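Local coordinates for periplasmic protein-probably involved in high-affinity Fe2+ transport (Escherichia coli F11, PDB 5I0Y) that probably takes part in high-affinity iron uptake in the periplasm, binding copper at a site that iron transport requires, at residues A39-H44 with G99-M104; V43-D48 with G85-M90. The protein carries 1 engineered substitution. All blocks are in the same frame, centred on the assembly; numbering follows the deposited sequence. Where two conformers were deposited one is given.

Contact 1 of 2, residues A39-H44 with G99-M104. With CU (copper (II) ion), chain D.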
loop_
_atom_site.group_PDB
_atom_site.type_symbol
_atom_site.label_atom_id
_atom_site.label_comp_id
_atom_site.label_asym_id
_atom_site.label_seq_id
_atom_site.Cartn_x
_atom_site.Cartn_y
_atom_site.Cartn_z
ATOM N N ALA B 39 -18.489 8.026 16.616
ATOM C CA ALA B 39 -19.376 8.215 17.764
ATOM C C ALA B 39 -20.007 6.909 18.229
ATOM O O ALA B 39 -20.458 6.823 19.378
ATOM C CB ALA B 39 -20.450 9.252 17.448
ATOM N N LYS B 40 -20.031 5.912 17.344
ATOM C CA LYS B 40 -20.602 4.590 17.632
ATOM C C LYS B 40 -19.558 3.501 17.886
ATOM O O LYS B 40 -19.901 2.309 17.977
ATOM C CB LYS B 40 -21.516 4.141 16.495
ATOM C CG LYS B 40 -22.794 4.962 16.346
ATOM C CD LYS B 40 -23.851 4.208 15.551
ATOM C CE LYS B 40 -23.390 3.943 14.123
ATOM N NZ LYS B 40 -24.272 3.043 13.333
ATOM N N ALA B 41 -18.303 3.918 17.991
ATOM C CA ALA B 41 -17.175 3.012 18.190
ATOM C C ALA B 41 -16.511 3.274 19.536
ATOM O O ALA B 41 -16.691 4.337 20.147
ATOM C CB ALA B 41 -16.150 3.205 17.070
ATOM N N ASP B 42 -15.728 2.296 19.999
ATOM C CA ASP B 42 -14.939 2.436 21.215
ATOM C C ASP B 42 -13.462 2.645 20.910
ATOM O O ASP B 42 -12.773 3.372 21.608
ATOM C CB ASP B 42 -15.114 1.193 22.093
ATOM C CG ASP B 42 -16.535 1.057 22.624
ATOM O OD1 ASP B 42 -17.087 2.071 23.127
ATOM O OD2 ASP B 42 -17.095 -0.052 22.535
ATOM N N VAL B 43 -12.970 1.977 19.863
ATOM C CA VAL B 43 -11.555 2.100 19.505
ATOM C C VAL B 43 -11.431 2.041 17.982
ATOM O O VAL B 43 -12.345 1.596 17.302
ATOM C CB VAL B 43 -10.661 0.977 20.135
ATOM C CG1 VAL B 43 -10.826 0.882 21.660
ATOM C CG2 VAL B 43 -10.904 -0.388 19.479
ATOM N N HIS B 44 -10.298 2.517 17.479
ATOM C CA HIS B 44 -9.816 2.131 16.153
ATOM C C HIS B 44 -8.813 1.041 16.384
ATOM O O HIS B 44 -7.830 1.253 17.098
ATOM C CB HIS B 44 -9.150 3.328 15.478
ATOM C CG HIS B 44 -8.927 3.162 13.982
ATOM N ND1 HIS B 44 -9.941 2.993 13.103
ATOM C CD2 HIS B 44 -7.754 3.173 13.232
ATOM C CE1 HIS B 44 -9.433 2.909 11.851
ATOM N NE2 HIS B 44 -8.098 3.005 11.937
ATOM N N GLY B 99 -6.775 -1.086 9.363
ATOM C CA GLY B 99 -7.578 -0.912 10.566
ATOM C C GLY B 99 -9.044 -0.704 10.334
ATOM O O GLY B 99 -9.515 -0.774 9.207
ATOM N N ALA B 100 -9.760 -0.497 11.439
ATOM C CA ALA B 100 -11.218 -0.262 11.417
ATOM C C ALA B 100 -11.660 0.252 12.767
ATOM O O ALA B 100 -11.156 -0.183 13.801
ATOM C CB ALA B 100 -12.005 -1.527 11.076
ATOM N N ASN B 101 -12.610 1.186 12.769
ATOM C CA ASN B 101 -13.338 1.510 13.999
ATOM C C ASN B 101 -14.168 0.296 14.394
ATOM O O ASN B 101 -14.828 -0.320 13.551
ATOM C CB ASN B 101 -14.294 2.674 13.777
ATOM C CG ASN B 101 -13.603 4.024 13.767
ATOM O OD1 ASN B 101 -12.414 4.180 14.100
ATOM N ND2 ASN B 101 -14.390 5.050 13.436
ATOM N N ILE B 102 -14.143 -0.015 15.679
ATOM C CA ILE B 102 -14.945 -1.108 16.191
ATOM C C ILE B 102 -15.565 -0.761 17.542
ATOM O O ILE B 102 -15.048 0.056 18.307
ATOM C CB ILE B 102 -14.141 -2.427 16.310
ATOM C CG1 ILE B 102 -13.048 -2.280 17.355
ATOM C CG2 ILE B 102 -13.566 -2.886 14.963
ATOM C CD1 ILE B 102 -12.469 -3.618 17.781
ATOM N N LYS B 103 -16.693 -1.406 17.814
ATOM C CA LYS B 103 -17.282 -1.349 19.133
ATOM C C LYS B 103 -16.718 -2.527 19.901
ATOM O O LYS B 103 -16.780 -3.655 19.427
ATOM C CB LYS B 103 -18.808 -1.419 19.036
ATOM C CG LYS B 103 -19.533 -1.179 20.350
ATOM C CD LYS B 103 -21.027 -1.429 20.216
ATOM C CE LYS B 103 -21.647 -1.685 21.580
ATOM N NZ LYS B 103 -21.145 -2.965 22.161
ATOM N N MET B 104 -16.134 -2.248 21.058
ATOM C CA MET B 104 -15.635 -3.299 21.946
ATOM C C MET B 104 -16.790 -3.983 22.687
ATOM O O MET B 104 -17.950 -3.608 22.542
ATOM C CB MET B 104 -14.582 -2.723 22.892
ATOM C CG MET B 104 -13.280 -2.348 22.177
ATOM S SD MET B 104 -12.355 -3.742 21.480
ATOM C CE MET B 104 -11.557 -4.368 22.953
HETATM CU CU CU D . -7.059 3.513 10.246
#
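Val43 and Ile102 form an antiparallel hydrogen-bonded pair, with Ile102 N giving to Val43 O at 2.9 Å, while His44 and Asn101 beside them make a non-hydrogen-bonded pair whose CA atoms come within 4.2 Å. On the other side of Val43 the regular pairing gives way. Ile102 O takes Val43 N at 3.2 Å in a nearly straight bond (174° at the hydrogen) and also accepts Asp42 N at 2.9 Å, which approaches tilted from the carbonyl plane. Two residues facing one make this a classic beta bulge, at the start of strand 43-51 where it meets the end of strand 95-102 in the beta sandwich. Asp42, its CG anti to the carbonyl carbon (chi1 -66°), brings OD2 to Met104 N at 2.8 Å. This bond is bent and uses the anti lone pair of the carboxylate; it holds Met104 N just past the strand end. Val43 and Ile102 lie alongside each other, Val43 CG2 against Ile102 CG1 at 3.6 Å, on the face that reaches Leu74 and Tyr149. His44 and Asn101 share the opposite face. Their ring and amide planes stand 87° apart, and His44 ND1 donates to Asn101 OD1 at 2.9 Å from above the carbonyl plane, which restrains the imidazole's rotation. With ND1 as donor, His44 NE2 is left to bind the copper ion at 2.0 Å. Asn101 is itself fixed by ND2, bonded to the carbonyls of Ile27 and Leu36, making it a second-shell residue of the metal site.

Contact 2 of 2, residues V43-D48 with G85-M90. Engineered in segment 43-48: Gln46 (natural residue Glu). With CU (copper (II) ion), chain D.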
loop_
_atom_site.group_PDB
_atom_site.type_symbol
_atom_site.label_atom_id
_atom_site.label_comp_id
_atom_site.label_asym_id
_atom_site.label_seq_id
_atom_site.Cartn_x
_atom_site.Cartn_y
_atom_site.Cartn_z
ATOM N N VAL B 43 -12.970 1.977 19.863
ATOM C CA VAL B 43 -11.555 2.100 19.505
ATOM C C VAL B 43 -11.431 2.041 17.982
ATOM O O VAL B 43 -12.345 1.596 17.302
ATOM C CB VAL B 43 -10.661 0.977 20.135
ATOM C CG1 VAL B 43 -10.826 0.882 21.660
ATOM C CG2 VAL B 43 -10.904 -0.388 19.479
ATOM N N HIS B 44 -10.298 2.517 17.479
ATOM C CA HIS B 44 -9.816 2.131 16.153
ATOM C C HIS B 44 -8.813 1.041 16.384
ATOM O O HIS B 44 -7.830 1.253 17.098
ATOM C CB HIS B 44 -9.150 3.328 15.478
ATOM C CG HIS B 44 -8.927 3.162 13.982
ATOM N ND1 HIS B 44 -9.941 2.993 13.103
ATOM C CD2 HIS B 44 -7.754 3.173 13.232
ATOM C CE1 HIS B 44 -9.433 2.909 11.851
ATOM N NE2 HIS B 44 -8.098 3.005 11.937
ATOM N N LEU B 45 -9.084 -0.141 15.826
ATOM C CA LEU B 45 -8.201 -1.292 15.963
ATOM C C LEU B 45 -7.360 -1.420 14.703
ATOM O O LEU B 45 -7.864 -1.272 13.594
ATOM C CB LEU B 45 -9.021 -2.568 16.201
ATOM C CG LEU B 45 -8.253 -3.892 16.373
ATOM C CD1 LEU B 45 -7.441 -3.911 17.658
ATOM C CD2 LEU B 45 -9.231 -5.061 16.321
ATOM N N GLN B 46 -6.084 -1.705 14.885
ATOM C CA GLN B 46 -5.141 -1.653 13.778
ATOM C C GLN B 46 -4.219 -2.857 13.756
ATOM O O GLN B 46 -3.880 -3.425 14.808
ATOM C CB GLN B 46 -4.242 -0.420 13.915
ATOM C CG GLN B 46 -4.898 0.912 13.663
ATOM C CD GLN B 46 -3.885 2.036 13.525
ATOM O OE1 GLN B 46 -2.658 1.825 13.569
ATOM N NE2 GLN B 46 -4.390 3.216 13.326
ATOM N N ALA B 47 -3.768 -3.193 12.552
ATOM C CA ALA B 47 -2.660 -4.109 12.344
ATOM C C ALA B 47 -1.467 -3.312 11.859
ATOM O O ALA B 47 -1.565 -2.589 10.858
ATOM C CB ALA B 47 -3.035 -5.166 11.325
ATOM N N ASP B 48 -0.370 -3.389 12.606
ATOM C CA ASP B 48 0.889 -2.759 12.237
ATOM C C ASP B 48 1.793 -3.838 11.710
ATOM O O ASP B 48 2.173 -4.755 12.443
ATOM C CB ASP B 48 1.549 -2.095 13.436
ATOM C CG ASP B 48 1.003 -0.725 13.700
ATOM O OD1 ASP B 48 0.266 -0.208 12.833
ATOM O OD2 ASP B 48 1.336 -0.164 14.770
ATOM N N GLY B 85 -14.741 -9.112 11.833
ATOM C CA GLY B 85 -14.803 -7.975 10.920
ATOM C C GLY B 85 -13.589 -7.942 10.018
ATOM O O GLY B 85 -12.763 -8.856 10.026
ATOM N N THR B 86 -13.518 -6.916 9.180
ATOM C CA THR B 86 -12.431 -6.768 8.226
ATOM C C THR B 86 -11.760 -5.419 8.452
ATOM O O THR B 86 -12.380 -4.465 8.927
ATOM C CB THR B 86 -12.950 -6.817 6.783
ATOM O OG1 THR B 86 -13.956 -5.806 6.639
ATOM C CG2 THR B 86 -13.539 -8.203 6.480
ATOM N N PHE B 87 -10.479 -5.368 8.133
ATOM C CA PHE B 87 -9.729 -4.103 8.128
ATOM C C PHE B 87 -9.660 -3.559 6.715
ATOM O O PHE B 87 -9.795 -4.292 5.735
ATOM C CB PHE B 87 -8.292 -4.285 8.632
ATOM C CG PHE B 87 -8.166 -4.615 10.102
ATOM C CD1 PHE B 87 -9.050 -4.107 11.052
ATOM C CD2 PHE B 87 -7.103 -5.385 10.532
ATOM C CE1 PHE B 87 -8.889 -4.408 12.394
ATOM C CE2 PHE B 87 -6.941 -5.693 11.870
ATOM C CZ PHE B 87 -7.824 -5.185 12.803
ATOM N N MET B 88 -9.458 -2.254 6.637
ATOM C CA MET B 88 -9.174 -1.566 5.379
ATOM C C MET B 88 -7.739 -1.057 5.391
ATOM O O MET B 88 -7.202 -0.740 6.455
ATOM C CB MET B 88 -10.037 -0.307 5.287
ATOM C CG MET B 88 -11.524 -0.528 5.296
ATOM S SD MET B 88 -12.308 1.018 5.783
ATOM C CE MET B 88 -12.228 0.879 7.575
ATOM N N PRO B 89 -7.129 -0.898 4.213
ATOM C CA PRO B 89 -5.887 -0.129 4.129
ATOM C C PRO B 89 -6.178 1.349 4.368
ATOM O O PRO B 89 -7.194 1.859 3.886
ATOM C CB PRO B 89 -5.398 -0.360 2.683
ATOM C CG PRO B 89 -6.356 -1.320 2.075
ATOM C CD PRO B 89 -7.615 -1.289 2.886
ATOM N N MET B 90 -5.312 1.985 5.155
ATOM C CA MET B 90 -5.546 3.362 5.590
ATOM C C MET B 90 -4.239 4.108 5.672
ATOM O O MET B 90 -3.170 3.518 5.681
ATOM C CB MET B 90 -6.186 3.385 6.978
ATOM C CG MET B 90 -7.387 2.477 7.107
ATOM S SD MET B 90 -8.380 2.743 8.590
ATOM C CE MET B 90 -9.354 4.141 8.088
HETATM CU CU CU D . -7.059 3.513 10.246
#
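His44 and Met90 approach from opposite directions and close on one copper ion. The thioether sulfur lies at the edge of the imidazole, almost in its plane, with Met90 SD 3.4 Å from His44 NE2; both atoms are ligands, and Met90 SD stands 2.3 Å from the copper. Met90 is extended as far as SD, its nearest atom to the ring, and the bend at its last torsion (chi3 81°) leaves Met90 CE a little farther off, 4.0 Å from His44 CE1. His97 of the same chain and His127 of the second subunit complete the coordination, so the site spans the dimer interface. Leu45 points to the other side of the strand and meets Phe87: its CD2 sits in the plane of the phenyl ring at the edge, 3.8 Å from Phe87 CZ, while Leu45 O comes to 3.5 Å from Phe87 CE1. In the antiparallel sheet of this sandwich fold, strands 43-51 and 82-92 are not neighbours but flank strand 95-102. The two segments run nearly at right angles, and the contact, made without a hydrogen bond, passes over strand 95-102 by side chains and the Leu45 carbonyl. Gln46, an engineered residue replacing glutamate, turns back to the copper face. Its NE2 lies in the plane of the His44 ring at the edge and stays 4.1 Å from the copper, beyond bonding distance. Ala47 faces the core again and rests its CB 4.0 Å from Phe87 CE2. Beyond the two segments, Tyr114 meets the Phe87 ring edge-to-face and Tyr72 packs nearby.

Contacts 1 and 2 have centres about 9 Å apart and share Val43 and His44 on strand 43-51. Contact 1 pairs the start of that strand with its sheet neighbour 95-102; contact 2 reaches past this neighbour to 82-92. Strand 95-102 joins them directly: Ala100 O is 2.9 Å from Leu45 N and Gly99 N is 3.0 Å from Met88 O, both probable hydrogen bonds, and Gly99 C packs 3.5 Å from Phe87 CD1. Around the copper the two meet on His44: contact 1 supplies a second-shell bond that probably steadies the imidazole, and contact 2 a further first-shell ligand.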